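Local coordinates for SusD superfamily protein (PDB 3HDX) that probably binds polysaccharide at the outer membrane of the gut bacterium Bacteroides thetaiotaomicron as a SusD-like protein, at residues 66-69 with 70-74; 458-461 with 462-466. All coordinates share one frame; numbering follows the deposited sequence.

Contact 1: 66-69 with 70-74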
loop_
_atom_site.group_PDB
_atom_site.type_symbol
_atom_site.label_atom_id
_atom_site.label_comp_id
_atom_site.label_asym_id
_atom_site.label_seq_id
_atom_site.Cartn_x
_atom_site.Cartn_y
_atom_site.Cartn_z
ATOM N N TYR A 66 18.040 -4.649 -17.142
ATOM C CA TYR A 66 18.530 -4.165 -15.857
ATOM C C TYR A 66 18.184 -5.174 -14.791
ATOM O O TYR A 66 17.042 -5.650 -14.722
ATOM C CB TYR A 66 17.980 -2.766 -15.507
ATOM C CG TYR A 66 18.390 -1.715 -16.492
ATOM C CD1 TYR A 66 19.732 -1.295 -16.577
ATOM C CD2 TYR A 66 17.469 -1.152 -17.363
ATOM C CE1 TYR A 66 20.106 -0.337 -17.505
ATOM C CE2 TYR A 66 17.842 -0.171 -18.287
ATOM C CZ TYR A 66 19.154 0.214 -18.362
ATOM O OH TYR A 66 19.515 1.170 -19.285
ATOM N N ASP A 67 19.165 -5.494 -13.959
ATOM C CA ASP A 67 19.002 -6.460 -12.877
ATOM C C ASP A 67 17.848 -6.077 -11.904
ATOM O O ASP A 67 17.108 -6.933 -11.447
ATOM C CB ASP A 67 20.314 -6.605 -12.100
ATOM C CG ASP A 67 20.372 -7.867 -11.237
ATOM O OD1 ASP A 67 19.959 -8.940 -11.693
ATOM O OD2 ASP A 67 20.899 -7.767 -10.113
ATOM N N LEU A 68 17.700 -4.782 -11.623
ATOM C CA LEU A 68 16.628 -4.312 -10.742
ATOM C C LEU A 68 15.283 -4.791 -11.244
ATOM O O LEU A 68 14.456 -5.248 -10.452
ATOM C CB LEU A 68 16.593 -2.780 -10.658
ATOM C CG LEU A 68 15.418 -2.164 -9.858
ATOM C CD1 LEU A 68 15.440 -2.644 -8.404
ATOM C CD2 LEU A 68 15.502 -0.604 -9.927
ATOM N N LEU A 69 15.065 -4.610 -12.544
ATOM C CA LEU A 69 13.803 -4.984 -13.167
ATOM C C LEU A 69 13.561 -6.485 -13.065
ATOM O O LEU A 69 12.427 -6.934 -12.728
ATOM C CB LEU A 69 13.725 -4.530 -14.630
ATOM C CG LEU A 69 13.718 -3.027 -14.920
ATOM C CD1 LEU A 69 13.779 -2.744 -16.419
ATOM C CD2 LEU A 69 12.598 -2.332 -14.296
ATOM N N LYS A 70 14.612 -7.273 -13.315
ATOM C CA LYS A 70 14.491 -8.721 -13.227
ATOM C C LYS A 70 14.121 -9.164 -11.795
ATOM O O LYS A 70 13.246 -10.017 -11.595
ATOM C CB LYS A 70 15.795 -9.386 -13.706
ATOM C CG LYS A 70 16.096 -9.105 -15.170
ATOM C CD LYS A 70 17.314 -9.834 -15.653
ATOM C CE LYS A 70 17.549 -9.451 -17.096
ATOM N NZ LYS A 70 17.490 -7.987 -17.208
ATOM N N LYS A 71 14.786 -8.590 -10.801
ATOM C CA LYS A 71 14.534 -8.905 -9.383
ATOM C C LYS A 71 13.131 -8.525 -8.920
ATOM O O LYS A 71 12.433 -9.304 -8.253
ATOM C CB LYS A 71 15.557 -8.191 -8.500
ATOM C CG LYS A 71 16.976 -8.768 -8.606
ATOM C CD LYS A 71 17.923 -7.851 -7.844
ATOM C CE LYS A 71 19.256 -8.496 -7.464
ATOM N NZ LYS A 71 20.155 -7.315 -7.029
ATOM N N VAL A 72 12.708 -7.327 -9.263
ATOM C CA VAL A 72 11.343 -6.899 -8.872
ATOM C C VAL A 72 10.292 -7.799 -9.527
ATOM O O VAL A 72 9.314 -8.158 -8.878
ATOM C CB VAL A 72 11.085 -5.430 -9.240
ATOM C CG1 VAL A 72 9.623 -5.033 -9.050
ATOM C CG2 VAL A 72 11.982 -4.531 -8.399
ATOM N N SER A 73 10.556 -8.224 -10.768
ATOM C CA SER A 73 9.625 -9.008 -11.561
ATOM C C SER A 73 9.458 -10.449 -11.102
ATOM O O SER A 73 8.522 -11.084 -11.549
ATOM C CB SER A 73 9.996 -9.022 -13.060
ATOM O OG SER A 73 11.034 -9.925 -13.351
ATOM N N ASN A 74 10.340 -10.953 -10.245
ATOM C CA ASN A 74 10.241 -12.320 -9.716
ATOM C C ASN A 74 9.300 -12.271 -8.510
ATOM O O ASN A 74 9.610 -11.636 -7.528
ATOM C CB ASN A 74 11.648 -12.821 -9.326
ATOM C CG ASN A 74 11.647 -14.267 -8.855
ATOM O OD1 ASN A 74 10.811 -14.657 -8.047
ATOM N ND2 ASN A 74 12.604 -15.065 -9.339
#

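Contact 2: 458-461 with 462-466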
loop_
_atom_site.group_PDB
_atom_site.type_symbol
_atom_site.label_atom_id
_atom_site.label_comp_id
_atom_site.label_asym_id
_atom_site.label_seq_id
_atom_site.Cartn_x
_atom_site.Cartn_y
_atom_site.Cartn_z
ATOM N N TRP A 458 3.688 -6.007 -14.849
ATOM C CA TRP A 458 5.105 -6.342 -14.932
ATOM C C TRP A 458 5.280 -7.652 -15.662
ATOM O O TRP A 458 4.407 -8.535 -15.640
ATOM C CB TRP A 458 5.751 -6.468 -13.534
ATOM C CG TRP A 458 6.036 -5.150 -12.954
ATOM C CD1 TRP A 458 5.113 -4.223 -12.497
ATOM C CD2 TRP A 458 7.330 -4.576 -12.746
ATOM N NE1 TRP A 458 5.781 -3.113 -12.022
ATOM C CE2 TRP A 458 7.137 -3.306 -12.140
ATOM C CE3 TRP A 458 8.648 -5.025 -12.995
ATOM C CZ2 TRP A 458 8.216 -2.441 -11.832
ATOM C CZ3 TRP A 458 9.712 -4.184 -12.650
ATOM C CH2 TRP A 458 9.489 -2.904 -12.081
ATOM N N PRO A 459 6.434 -7.820 -16.325
ATOM C CA PRO A 459 6.723 -9.140 -16.876
ATOM C C PRO A 459 6.909 -10.170 -15.741
ATOM O O PRO A 459 7.218 -9.794 -14.618
ATOM C CB PRO A 459 8.053 -8.925 -17.599
ATOM C CG PRO A 459 8.614 -7.720 -17.111
ATOM C CD PRO A 459 7.538 -6.882 -16.548
ATOM N N VAL A 460 6.651 -11.439 -16.063
ATOM C CA VAL A 460 6.998 -12.563 -15.221
ATOM C C VAL A 460 8.513 -12.811 -15.405
ATOM O O VAL A 460 9.034 -12.768 -16.513
ATOM C CB VAL A 460 6.163 -13.823 -15.589
ATOM C CG1 VAL A 460 6.569 -15.055 -14.746
ATOM C CG2 VAL A 460 4.682 -13.520 -15.424
ATOM N N SER A 461 9.221 -13.034 -14.309
ATOM C CA SER A 461 10.661 -13.293 -14.386
ATOM C C SER A 461 10.913 -14.547 -15.229
ATOM O O SER A 461 10.229 -15.566 -15.085
ATOM C CB SER A 461 11.269 -13.496 -13.003
ATOM O OG SER A 461 12.603 -14.019 -13.132
ATOM N N GLU A 462 11.896 -14.457 -16.120
ATOM C CA GLU A 462 12.232 -15.617 -16.968
ATOM C C GLU A 462 12.712 -16.818 -16.140
ATOM O O GLU A 462 12.461 -17.961 -16.523
ATOM C CB GLU A 462 13.158 -15.200 -18.124
ATOM C CG GLU A 462 12.399 -14.289 -19.225
ATOM C CD GLU A 462 11.251 -14.980 -20.055
ATOM O OE1 GLU A 462 11.283 -16.237 -20.172
ATOM O OE2 GLU A 462 10.323 -14.272 -20.620
ATOM N N ASP A 463 13.283 -16.565 -14.959
ATOM C CA ASP A 463 13.675 -17.645 -14.021
ATOM C C ASP A 463 12.451 -18.467 -13.586
ATOM O O ASP A 463 12.515 -19.704 -13.535
ATOM C CB ASP A 463 14.386 -17.100 -12.769
ATOM C CG ASP A 463 15.754 -16.446 -13.084
ATOM O OD1 ASP A 463 16.342 -16.741 -14.153
ATOM O OD2 ASP A 463 16.226 -15.638 -12.239
ATOM N N ILE A 464 11.340 -17.783 -13.346
ATOM C CA ILE A 464 10.076 -18.440 -12.955
ATOM C C ILE A 464 9.556 -19.323 -14.105
ATOM O O ILE A 464 9.154 -20.486 -13.882
ATOM C CB ILE A 464 8.993 -17.375 -12.505
ATOM C CG1 ILE A 464 9.390 -16.623 -11.209
ATOM C CG2 ILE A 464 7.627 -18.025 -12.352
ATOM C CD1 ILE A 464 9.429 -17.425 -9.956
ATOM N N ILE A 465 9.573 -18.799 -15.323
ATOM C CA ILE A 465 9.055 -19.513 -16.500
ATOM C C ILE A 465 9.911 -20.735 -16.825
ATOM O O ILE A 465 9.377 -21.791 -17.166
ATOM C CB ILE A 465 8.957 -18.585 -17.711
ATOM C CG1 ILE A 465 7.825 -17.559 -17.450
ATOM C CG2 ILE A 465 8.661 -19.347 -19.024
ATOM C CD1 ILE A 465 7.823 -16.464 -18.383
ATOM N N THR A 466 11.225 -20.573 -16.726
ATOM C CA THR A 466 12.141 -21.717 -16.948
ATOM C C THR A 466 11.873 -22.893 -15.990
ATOM O O THR A 466 11.790 -24.059 -16.436
ATOM C CB THR A 466 13.611 -21.244 -16.927
ATOM O OG1 THR A 466 13.792 -20.371 -18.050
ATOM C CG2 THR A 466 14.606 -22.444 -17.024
HETATM O O HOH W 1 14.617 -13.803 -11.097
#

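Contact 1: 66-69 with 70-74
Four successive backbone bonds from Lys-70, Lys-71, Val-72 and Ser-73 back to Tyr-66, Asp-67, Leu-68 and Leu-69 wind this segment into the short helix 67-73, with Tyr-66 at its N-cap position. The first, Lys-70 N to Tyr-66 O, is 3.2 Å long; the last, Ser-73 N to Leu-69 O, is more bent, with an N-H...O angle of 145°. On the outer face the side chains of Asp-67 and Lys-71 cross obliquely, one turn apart. With CG anti to its backbone N (chi1 -163°), Asp-67 swings its carboxylate along the helix, and the extended lysine lays CE 3.2 Å from Asp-67 OD2. Lys-71 NZ reaches the same oxygen at 3.2 Å, a salt bridge whose hydrogen bond is weak. Another face is apolar: Leu-68 and Val-72 run alongside each other in the same direction, CD1 of the leucine 3.9 Å from CG2 of the valine. Leu-68 and Leu-69 also pack on helix 52-58, while Leu-69 and Val-72 meet Trp-458. In the last turn Ser-73, its OG held between backbone N and carbonyl carbon (chi1 79°), donates to Lys-70 O at 2.8 Å, giving that carbonyl a side-chain partner near the helix end. An alanine in place of this serine lacks the hydroxyl, and Lys-70 O would probably lose its side-chain donor. The chemistry implies an amphipathic turn: backbone bonds hold the coil, the aliphatic chains, Leu-69 and Val-72 buried and Leu-68 partly so, suit the side packed against the fold, and charged chains suit the solvent side, where the salt bridge of Asp-67 and Lys-71 probably adds only modestly to stability.

Contact 2: 458-461 with 462-466
The side chain of Val-460 stands roughly perpendicular to that of Ile-465, CG1 of the valine lying 3.9 Å from CG1 of the isoleucine. The same valine methyl also meets Ile-464, whose side chain is likewise turned nearly square to it, at 4.0 Å from its CG2. Because CG1 of Val-460 stands anti to the backbone N (chi1 177°), this single branch is presented to both isoleucines, joining the incoming loop to the first turn of helix 462-467. Beta-branched residues suit the place, since their methyl groups sit close to the backbone and can meet across so short a span. CG1 of Ile-464 lies 4.1 Å from Ser-461 CB, and the end of the side chain leads away to Asn-74 and Trp-75.

Ser-461 supplies the polar half of the contact. Its OG accepts from Asp-463 N at 3.2 Å, through an N-H...O angle of 138°, while its carbonyl oxygen receives two weak bonds, from Ile-464 N at 3.0 Å and from Ile-465 N at 3.3 Å. A water links the serine to the aspartate side chain: it lies 2.9 Å from Ser-461 OG and donates to Asp-463 OD2. A small hydroxyl fits here because it can fold back over the opening turn, and a carboxylate two residues later, among the first residues of the helix, would probably interact favourably with the helix dipole. Glu-462 bends at its second torsion and finds its partner in Gln-473, whose side-chain oxygen also takes the Val-460 N-H, so Gln-473 bonds to residues on each side of the loop-helix junction. The serine N-cap, with Val-460 packed on Ile-465 as a hydrophobic staple, is a classic start of an alpha helix, here following the loop that leads out of helix 445-453.

Overall arrangement
Read from the N terminus, contact 1 comes first, forming the short helix 67-73 that follows helix 52-58. Nearly four hundred residues later, contact 2 joins the loop after helix 445-453 to helix 462-467. Each closes only a local turn, so the two lie in series and neither nests with nor crosses the other. In space, however, their centres are about 10 Å apart, and the end of contact 1 packs directly on contact 2: Ser-73 CB lies 3.3 Å from Pro-459 O, and Asn-74 meets Ser-461 and Ile-464. Trp-458 extends this junction between N-terminal and C-terminal family regions, packing also on helices 34-41 and 104-129.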